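Uncharacterized protein (Methanosarcina mazei, PDB 3R6A) is of unknown function but belongs to the glyoxalase/bleomycin resistance protein/dioxygenase superfamily and assembles as a two-chain unit. Local coordinates at residues A20-F23 / Y24-L27; S95-T99 / G100-T104; G56-E59 / A60-P63. One frame throughout, in Å; residues are numbered along the deposited sequence.

Contact 1: A20-F23 / Y24-L27; sequences ALEF and YEEL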
ATOM      1  N   ALA B  20     -12.242   7.709  10.789  1.00 25.46           N
ATOM      2  CA  ALA B  20     -10.986   7.119  10.339  1.00 23.22           C
ATOM      3  C   ALA B  20      -9.874   8.163  10.244  1.00 21.50           C
ATOM      4  O   ALA B  20      -8.766   7.939  10.736  1.00 20.51           O
ATOM      5  CB  ALA B  20     -11.181   6.431   8.991  1.00 23.31           C
ATOM      6  N   LEU B  21     -10.157   9.304   9.619  1.00 19.36           N
ATOM      7  CA  LEU B  21      -9.142  10.345   9.490  1.00 20.77           C
ATOM      8  C   LEU B  21      -8.594  10.785  10.842  1.00 21.92           C
ATOM      9  O   LEU B  21      -7.384  10.934  11.015  1.00 21.59           O
ATOM     10  CB  LEU B  21      -9.701  11.569   8.751  1.00 23.76           C
ATOM     11  CG  LEU B  21      -9.623  11.555   7.225  1.00 24.82           C
ATOM     12  CD1 LEU B  21     -10.288  12.800   6.672  1.00 27.28           C
ATOM     13  CD2 LEU B  21      -8.164  11.485   6.779  1.00 26.86           C
ATOM     14  N   GLU B  22      -9.488  11.000  11.800  1.00 21.38           N
ATOM     15  CA  GLU B  22      -9.061  11.421  13.125  1.00 23.44           C
ATOM     16  C   GLU B  22      -8.050  10.418  13.667  1.00 21.14           C
ATOM     17  O   GLU B  22      -7.013  10.803  14.210  1.00 21.59           O
ATOM     18  CB  GLU B  22     -10.262  11.519  14.068  1.00 27.29           C
ATOM     19  CG  GLU B  22      -9.908  11.853  15.516  1.00 32.50           C
ATOM     20  CD  GLU B  22      -9.179  13.179  15.666  1.00 37.19           C
ATOM     21  OE1 GLU B  22      -7.999  13.267  15.259  1.00 39.87           O
ATOM     22  OE2 GLU B  22      -9.788  14.137  16.194  1.00 39.51           O
ATOM     23  N   PHE B  23      -8.350   9.132  13.504  1.00 18.19           N
ATOM     24  CA  PHE B  23      -7.459   8.084  13.978  1.00 17.28           C
ATOM     25  C   PHE B  23      -6.097   8.148  13.296  1.00 15.39           C
ATOM     26  O   PHE B  23      -5.062   8.136  13.965  1.00 15.38           O
ATOM     27  CB  PHE B  23      -8.074   6.702  13.742  1.00 18.06           C
ATOM     28  CG  PHE B  23      -7.141   5.567  14.061  1.00 17.99           C
ATOM     29  CD1 PHE B  23      -6.833   5.246  15.381  1.00 16.21           C
ATOM     30  CD2 PHE B  23      -6.540   4.840  13.039  1.00 17.15           C
ATOM     31  CE1 PHE B  23      -5.940   4.222  15.678  1.00 19.16           C
ATOM     32  CE2 PHE B  23      -5.642   3.811  13.327  1.00 18.36           C
ATOM     33  CZ  PHE B  23      -5.340   3.500  14.647  1.00 18.77           C
ATOM     34  N   TYR B  24      -6.087   8.209  11.968  1.00 14.92           N
ATOM     35  CA  TYR B  24      -4.812   8.257  11.261  1.00 13.81           C
ATOM     36  C   TYR B  24      -4.019   9.530  11.510  1.00 14.96           C
ATOM     37  O   TYR B  24      -2.790   9.503  11.486  1.00 14.13           O
ATOM     38  CB  TYR B  24      -5.025   8.023   9.761  1.00 14.65           C
ATOM     39  CG  TYR B  24      -5.451   6.599   9.497  1.00 13.63           C
ATOM     40  CD1 TYR B  24      -4.556   5.540   9.679  1.00 13.49           C
ATOM     41  CD2 TYR B  24      -6.774   6.295   9.188  1.00 14.49           C
ATOM     42  CE1 TYR B  24      -4.977   4.217   9.573  1.00 14.38           C
ATOM     43  CE2 TYR B  24      -7.203   4.982   9.083  1.00 14.00           C
ATOM     44  CZ  TYR B  24      -6.306   3.947   9.282  1.00 15.68           C
ATOM     45  OH  TYR B  24      -6.749   2.647   9.230  1.00 14.06           O
ATOM     46  N   GLU B  25      -4.702  10.645  11.761  1.00 14.39           N
ATOM     47  CA  GLU B  25      -3.984  11.889  12.029  1.00 14.95           C
ATOM     48  C   GLU B  25      -3.227  11.725  13.342  1.00 16.15           C
ATOM     49  O   GLU B  25      -2.116  12.230  13.507  1.00 15.80           O
ATOM     50  CB  GLU B  25      -4.967  13.065  12.095  1.00 16.10           C
ATOM     51  CG  GLU B  25      -5.650  13.312  10.750  1.00 17.97           C
ATOM     52  CD  GLU B  25      -6.777  14.322  10.807  1.00 19.22           C
ATOM     53  OE1 GLU B  25      -7.395  14.471  11.880  1.00 19.35           O
ATOM     54  OE2 GLU B  25      -7.055  14.948   9.762  1.00 22.49           O
ATOM     55  N   GLU B  26      -3.828  10.988  14.267  1.00 16.35           N
ATOM     56  CA  GLU B  26      -3.211  10.738  15.562  1.00 18.31           C
ATOM     57  C   GLU B  26      -2.084   9.713  15.433  1.00 17.42           C
ATOM     58  O   GLU B  26      -0.968   9.933  15.912  1.00 17.18           O
ATOM     59  CB  GLU B  26      -4.261  10.225  16.546  1.00 21.27           C
ATOM     60  CG  GLU B  26      -5.367  11.227  16.840  1.00 29.67           C
ATOM     61  CD  GLU B  26      -4.945  12.287  17.835  1.00 34.85           C
ATOM     62  OE1 GLU B  26      -3.894  12.929  17.622  1.00 38.11           O
ATOM     63  OE2 GLU B  26      -5.672  12.478  18.835  1.00 39.71           O
ATOM     64  N   LEU B  27      -2.384   8.590  14.784  1.00 14.77           N
ATOM     65  CA  LEU B  27      -1.402   7.521  14.599  1.00 15.66           C
ATOM     66  C   LEU B  27      -0.155   8.002  13.856  1.00 16.17           C
ATOM     67  O   LEU B  27       0.975   7.691  14.246  1.00 15.21           O
ATOM     68  CB  LEU B  27      -2.030   6.365  13.822  1.00 15.18           C
ATOM     69  CG  LEU B  27      -1.111   5.181  13.516  1.00 14.33           C
ATOM     70  CD1 LEU B  27      -0.833   4.397  14.793  1.00 13.66           C
ATOM     71  CD2 LEU B  27      -1.765   4.294  12.463  1.00 15.17           C
TER

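Contact 2: S95-T99 / G100-T104; sequences SKVPT and GRNMT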
ATOM      1  N   SER B  95      -6.970   8.185 -18.681  1.00 19.45           N
ATOM      2  CA  SER B  95      -8.193   8.973 -18.672  1.00 21.40           C
ATOM      3  C   SER B  95      -7.971  10.242 -17.879  1.00 21.84           C
ATOM      4  O   SER B  95      -7.249  10.242 -16.882  1.00 20.66           O
ATOM      5  CB  SER B  95      -9.338   8.187 -18.029  1.00 25.49           C
ATOM      6  OG  SER B  95      -9.599   6.992 -18.740  1.00 30.54           O
ATOM      7  N   LYS B  96      -8.599  11.324 -18.320  1.00 21.45           N
ATOM      8  CA  LYS B  96      -8.473  12.590 -17.625  1.00 22.03           C
ATOM      9  C   LYS B  96      -9.362  12.581 -16.385  1.00 22.02           C
ATOM     10  O   LYS B  96     -10.498  12.104 -16.421  1.00 22.94           O
ATOM     11  CB  LYS B  96      -8.875  13.741 -18.553  1.00 24.84           C
ATOM     12  CG  LYS B  96      -7.984  13.868 -19.786  1.00 28.14           C
ATOM     13  CD  LYS B  96      -8.453  14.969 -20.731  1.00 34.07           C
ATOM     14  CE  LYS B  96      -8.350  16.349 -20.093  1.00 34.27           C
ATOM     15  NZ  LYS B  96      -8.726  17.431 -21.054  1.00 37.01           N
ATOM     16  N   VAL B  97      -8.826  13.089 -15.282  1.00 19.57           N
ATOM     17  CA  VAL B  97      -9.571  13.178 -14.033  1.00 20.01           C
ATOM     18  C   VAL B  97      -9.304  14.571 -13.475  1.00 18.88           C
ATOM     19  O   VAL B  97      -8.364  15.243 -13.898  1.00 18.86           O
ATOM     20  CB  VAL B  97      -9.128  12.087 -13.017  1.00 19.17           C
ATOM     21  CG1 VAL B  97      -9.507  10.708 -13.543  1.00 21.71           C
ATOM     22  CG2 VAL B  97      -7.628  12.162 -12.777  1.00 17.41           C
ATOM     23  N   PRO B  98     -10.132  15.034 -12.527  1.00 20.18           N
ATOM     24  CA  PRO B  98      -9.931  16.371 -11.956  1.00 20.45           C
ATOM     25  C   PRO B  98      -8.509  16.688 -11.503  1.00 19.63           C
ATOM     26  O   PRO B  98      -8.040  17.821 -11.647  1.00 19.40           O
ATOM     27  CB  PRO B  98     -10.930  16.401 -10.803  1.00 21.13           C
ATOM     28  CG  PRO B  98     -12.062  15.588 -11.345  1.00 21.82           C
ATOM     29  CD  PRO B  98     -11.337  14.400 -11.961  1.00 20.85           C
ATOM     30  N   THR B  99      -7.817  15.690 -10.961  1.00 20.21           N
ATOM     31  CA  THR B  99      -6.460  15.892 -10.474  1.00 19.21           C
ATOM     32  C   THR B  99      -5.368  15.653 -11.519  1.00 19.25           C
ATOM     33  O   THR B  99      -4.194  15.853 -11.239  1.00 20.24           O
ATOM     34  CB  THR B  99      -6.173  14.991  -9.254  1.00 19.93           C
ATOM     35  OG1 THR B  99      -6.435  13.623  -9.596  1.00 21.16           O
ATOM     36  CG2 THR B  99      -7.055  15.387  -8.080  1.00 20.47           C
ATOM     37  N   GLY B 100      -5.756  15.230 -12.719  1.00 18.79           N
ATOM     38  CA  GLY B 100      -4.773  14.982 -13.760  1.00 18.23           C
ATOM     39  C   GLY B 100      -5.191  13.858 -14.687  1.00 18.08           C
ATOM     40  O   GLY B 100      -6.176  13.977 -15.405  1.00 16.64           O
ATOM     41  N   ARG B 101      -4.442  12.760 -14.669  1.00 16.81           N
ATOM     42  CA  ARG B 101      -4.761  11.610 -15.517  1.00 18.20           C
ATOM     43  C   ARG B 101      -4.412  10.325 -14.783  1.00 17.86           C
ATOM     44  O   ARG B 101      -3.434  10.281 -14.047  1.00 18.55           O
ATOM     45  CB  ARG B 101      -3.950  11.650 -16.814  1.00 19.36           C
ATOM     46  CG  ARG B 101      -4.215  12.835 -17.713  1.00 25.68           C
ATOM     47  CD  ARG B 101      -3.097  12.951 -18.742  1.00 30.11           C
ATOM     48  NE  ARG B 101      -3.019  11.782 -19.616  1.00 33.42           N
ATOM     49  CZ  ARG B 101      -1.887  11.310 -20.132  1.00 33.88           C
ATOM     50  NH1 ARG B 101      -0.733  11.901 -19.857  1.00 36.14           N
ATOM     51  NH2 ARG B 101      -1.908  10.255 -20.930  1.00 35.39           N
ATOM     52  N   ASN B 102      -5.209   9.280 -14.982  1.00 16.00           N
ATOM     53  CA  ASN B 102      -4.923   8.002 -14.334  1.00 17.99           C
ATOM     54  C   ASN B 102      -5.105   6.868 -15.328  1.00 17.30           C
ATOM     55  O   ASN B 102      -5.652   7.056 -16.414  1.00 17.13           O
ATOM     56  CB  ASN B 102      -5.875   7.704 -13.167  1.00 20.20           C
ATOM     57  CG  ASN B 102      -6.065   8.871 -12.222  1.00 26.99           C
ATOM     58  OD1 ASN B 102      -5.149   9.647 -11.966  1.00 28.20           O
ATOM     59  ND2 ASN B 102      -7.272   8.977 -11.669  1.00 28.26           N
HETATM   60  N   MSE B 103      -4.632   5.692 -14.931  1.00 16.03           N
HETATM   61  CA  MSE B 103      -4.790   4.468 -15.708  1.00 15.59           C
HETATM   62  C   MSE B 103      -4.609   3.325 -14.725  1.00 15.84           C
HETATM   63  O   MSE B 103      -3.915   3.465 -13.714  1.00 16.35           O
HETATM   64  CB  MSE B 103      -3.768   4.361 -16.845  1.00 15.42           C
HETATM   65  CG  MSE B 103      -2.324   4.217 -16.417  1.00 17.60           C
HETATM   66 SE   MSE B 103      -1.180   3.957 -17.968  1.00 26.06          SE
HETATM   67  CE  MSE B 103       0.511   3.751 -17.043  1.00 19.15           C
ATOM     68  N   THR B 104      -5.264   2.208 -14.998  1.00 14.53           N
ATOM     69  CA  THR B 104      -5.153   1.041 -14.135  1.00 14.61           C
ATOM     70  C   THR B 104      -4.485  -0.028 -14.975  1.00 13.03           C
ATOM     71  O   THR B 104      -4.832  -0.224 -16.138  1.00 14.70           O
ATOM     72  CB  THR B 104      -6.531   0.586 -13.635  1.00 16.58           C
ATOM     73  OG1 THR B 104      -7.099   1.630 -12.830  1.00 18.01           O
ATOM     74  CG2 THR B 104      -6.402  -0.675 -12.782  1.00 15.29           C
TER

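Contact 3: G56-E59 / A60-P63; sequences GSEE and ALKP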
ATOM      1  N   GLY B  56     -16.626   4.425   1.596  1.00 19.23           N
ATOM      2  CA  GLY B  56     -17.890   4.180   0.926  1.00 21.85           C
ATOM      3  C   GLY B  56     -18.510   2.890   1.427  1.00 22.79           C
ATOM      4  O   GLY B  56     -17.927   2.200   2.264  1.00 22.94           O
ATOM      5  N   SER B  57     -19.693   2.559   0.921  1.00 24.84           N
ATOM      6  CA  SER B  57     -20.373   1.335   1.333  1.00 27.51           C
ATOM      7  C   SER B  57     -19.556   0.132   0.887  1.00 28.26           C
ATOM      8  O   SER B  57     -18.765   0.228  -0.051  1.00 29.08           O
ATOM      9  CB  SER B  57     -21.762   1.261   0.698  1.00 26.53           C
ATOM     10  OG  SER B  57     -21.659   1.197  -0.715  1.00 27.30           O
ATOM     11  N   GLU B  58     -19.756  -1.003   1.547  1.00 30.91           N
ATOM     12  CA  GLU B  58     -19.019  -2.207   1.185  1.00 33.12           C
ATOM     13  C   GLU B  58     -19.198  -2.531  -0.292  1.00 33.13           C
ATOM     14  O   GLU B  58     -18.300  -3.082  -0.925  1.00 33.69           O
ATOM     15  CB  GLU B  58     -19.472  -3.391   2.045  1.00 35.56           C
ATOM     16  CG  GLU B  58     -18.980  -3.323   3.487  1.00 40.30           C
ATOM     17  CD  GLU B  58     -17.464  -3.426   3.601  1.00 43.68           C
ATOM     18  OE1 GLU B  58     -16.754  -2.618   2.962  1.00 45.02           O
ATOM     19  OE2 GLU B  58     -16.979  -4.316   4.335  1.00 45.97           O
ATOM     20  N   GLU B  59     -20.353  -2.174  -0.844  1.00 34.29           N
ATOM     21  CA  GLU B  59     -20.625  -2.437  -2.252  1.00 34.82           C
ATOM     22  C   GLU B  59     -19.859  -1.458  -3.138  1.00 33.44           C
ATOM     23  O   GLU B  59     -19.276  -1.847  -4.148  1.00 34.33           O
ATOM     24  CB  GLU B  59     -22.124  -2.320  -2.541  1.00 37.11           C
ATOM     25  CG  GLU B  59     -23.022  -2.978  -1.502  1.00 40.54           C
ATOM     26  CD  GLU B  59     -23.138  -2.153  -0.230  1.00 41.28           C
ATOM     27  OE1 GLU B  59     -23.605  -0.997  -0.318  1.00 44.38           O
ATOM     28  OE2 GLU B  59     -22.768  -2.654   0.854  1.00 42.60           O
ATOM     29  N   ALA B  60     -19.864  -0.186  -2.755  1.00 30.76           N
ATOM     30  CA  ALA B  60     -19.172   0.845  -3.520  1.00 29.60           C
ATOM     31  C   ALA B  60     -17.657   0.632  -3.511  1.00 27.31           C
ATOM     32  O   ALA B  60     -16.973   0.954  -4.480  1.00 28.51           O
ATOM     33  CB  ALA B  60     -19.510   2.225  -2.956  1.00 29.71           C
ATOM     34  N   LEU B  61     -17.146   0.082  -2.412  1.00 27.17           N
ATOM     35  CA  LEU B  61     -15.714  -0.167  -2.249  1.00 25.66           C
ATOM     36  C   LEU B  61     -15.209  -1.425  -2.947  1.00 26.38           C
ATOM     37  O   LEU B  61     -14.037  -1.508  -3.318  1.00 23.45           O
ATOM     38  CB  LEU B  61     -15.367  -0.278  -0.761  1.00 25.28           C
ATOM     39  CG  LEU B  61     -15.505   0.950   0.140  1.00 26.24           C
ATOM     40  CD1 LEU B  61     -15.300   0.538   1.588  1.00 25.21           C
ATOM     41  CD2 LEU B  61     -14.489   2.004  -0.268  1.00 26.37           C
ATOM     42  N   LYS B  62     -16.092  -2.405  -3.122  1.00 26.35           N
ATOM     43  CA  LYS B  62     -15.709  -3.672  -3.738  1.00 27.74           C
ATOM     44  C   LYS B  62     -14.761  -3.568  -4.938  1.00 26.80           C
ATOM     45  O   LYS B  62     -13.672  -4.139  -4.918  1.00 26.30           O
ATOM     46  CB  LYS B  62     -16.957  -4.471  -4.131  1.00 30.90           C
ATOM     47  CG  LYS B  62     -16.652  -5.914  -4.506  1.00 33.36           C
ATOM     48  CD  LYS B  62     -17.912  -6.736  -4.770  1.00 35.91           C
ATOM     49  CE  LYS B  62     -18.601  -6.336  -6.070  1.00 37.92           C
ATOM     50  NZ  LYS B  62     -19.689  -7.299  -6.427  1.00 39.40           N
ATOM     51  N   PRO B  63     -15.156  -2.836  -5.993  1.00 25.82           N
ATOM     52  CA  PRO B  63     -14.283  -2.712  -7.164  1.00 25.29           C
ATOM     53  C   PRO B  63     -12.937  -2.040  -6.884  1.00 25.08           C
ATOM     54  O   PRO B  63     -11.942  -2.327  -7.554  1.00 24.72           O
ATOM     55  CB  PRO B  63     -15.140  -1.918  -8.147  1.00 25.89           C
ATOM     56  CG  PRO B  63     -15.963  -1.065  -7.253  1.00 27.82           C
ATOM     57  CD  PRO B  63     -16.375  -2.028  -6.168  1.00 25.88           C
TER

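Contact 1: A20-F23 / Y24-L27
Tyr24, Glu25 and Leu27 each send their backbone N-H to the carbonyl four residues earlier, Ala20, Leu21 and Phe23 respectively, which makes 20-27 the regular C-terminal part of helix 17-27; Leu27 N to Phe23 O, at 2.8 Å and 171°, shows how straight these bonds can be. On this scaffold two neighbouring aromatic residues form a T-shaped pair. The edge of Phe23 is presented to the face of Tyr24, with ring centroids 5.0 Å apart and planes at 79°. Phe23 CD2 stands 3.7 Å above the Tyr24 plane, over its centre, while Phe23 CE2 comes to 3.8 Å from Tyr24 CE1. The two first torsions differ: CG of Phe23 lies anti to N (chi1 173°), that of Tyr24 beside N, and the phenol therefore swings back along the helix until CE2 is 4.2 Å from Ala20 CB. One face of the Phe23 ring receives Leu27 CB, and the two side chains run alongside each other in the same direction. Beyond the helix the phenol rests on Ile48 and Leu53, and its OH is hydrogen-bonded to Asp109 and His107 of the second subunit, where His107 also meets the Phe23 ring edge to face. Glu22, Glu25 and Glu26 gather acid groups on another part of the helix; Glu22 OE1 is 3.6 Å from Glu25 OE1, their carboxylates steeply inclined to one another. The contact thus joins an aromatic pair, used at the subunit interface, to an acidic cluster whose mutual repulsion would be expected to make protonation of one carboxylate somewhat easier.

Contact 2: S95-T99 / G100-T104
The flat carboxamide of Asn102 has both methyls of Val97 lying obliquely over one side of its plane, CG1 at 4.1 Å and CG2 at 3.7 Å from Asn102 CG, and the two side chains cross at about a right angle. Val97 CG1 stands beside its own backbone N (chi1 -66°), which leaves CG2 wedged between N and the carbonyl carbon. The Asn102 side chain also touches Glu114 and Val116 of strand 112-118. The flat guanidinium of Arg101 is on the other face of the sheet, shared with Lys96, and there its NH2 forms a salt bridge with Asp77 while NH1 makes a longer, weak ion pair with Glu117. Peptide planes supply the remaining flat groups. Val97 N reaches Gly100 O at 2.8 Å in an almost straight bond of 178°, yet the donor sits well above that carbonyl plane; the return bond, Gly100 N to Val97 O at 2.9 Å, also comes from above. Further along, Ser95 and Asn102 exchange two bonds of 2.9 Å, Ser95 N to Asn102 O and Asn102 N to Ser95 O. Between these pairs Arg101 CA makes a C-H...O contact of 3.2 Å with Ser95 O. Pro98 and Thr99 occupy the centre of a type I turn, and Gly100 follows with a positive phi of 148°. The whole is a tight two-residue beta hairpin joining strands 89-97 and 100-106 at one margin of the mixed sheet.

Contact 3: G56-E59 / A60-P63
Ser57 and Ala60 meet in an N-terminal helix cap, a local surface contact in the connection that leaves strand 51-55 and leads, by way of the short helix 58-61, to strand 69-73. The hydroxyl of Ser57 accepts the backbone N-H of Ala60, OG to N 3.0 Å with an angle of 157° at the hydrogen, and so occupies the site that a preceding helical carbonyl would otherwise fill. Its position follows from the first torsion: OG is tucked between the residue's own N and carbonyl carbon (chi1 63°), facing into the first turn, where it also lies 3.3 Å from Ala60 CB. The same hydroxyl gives its proton weakly to Glu59 OE1, so a single side-chain oxygen links the N-cap to two residues of the turn that follows. Glu59 can reach back in this way because its chain bends at the second torsion.

This is the familiar serine N-cap, here set on a short helix within a fold of the glyoxalase/bleomycin resistance superfamily. Ser57 contributes its backbone too: Leu61 N is bonded to Ser57 O at 2.9 Å, nearly in line with the carbonyl. Lys62 N is divided between Glu58 O and Glu59 O by two weak bonds. The buried side chain of Leu61 folds back over the beginning of the turn. Its CD1 comes to 3.2 Å from Gly56 O and 3.7 Å from Glu58 OE1, the carboxylate of Glu58 having been brought round by a bend in its own chain. CD2 of Leu61 approaches Gly56 N, and Gly56 is tied through its backbone to Val14, at the end of strand 5-14. Pro63, which has no N-H, puts its CD 3.5 Å from Glu59 O.

Overall arrangement
From the N terminus, strand 5-14 leads into helix 17-27, most of which is contact 1. The chain then runs through strands 34-35, 44-48 and 51-55 before contact 3 caps the short helix 58-61 on the way to strand 69-73. After helix 76-84, contact 2 closes the turn between strands 89-97 and 100-106, with 89-97 outermost within the chain. The three are local and in series: none nests or crosses, and none touches another. Contacts 1 and 2 lie on opposite sides of the chain's centre, about 27 Å between centres, with contact 3 about 21 Å from contact 1 and 20 Å from contact 2, centre to centre. Contact 1 alone meets the second subunit.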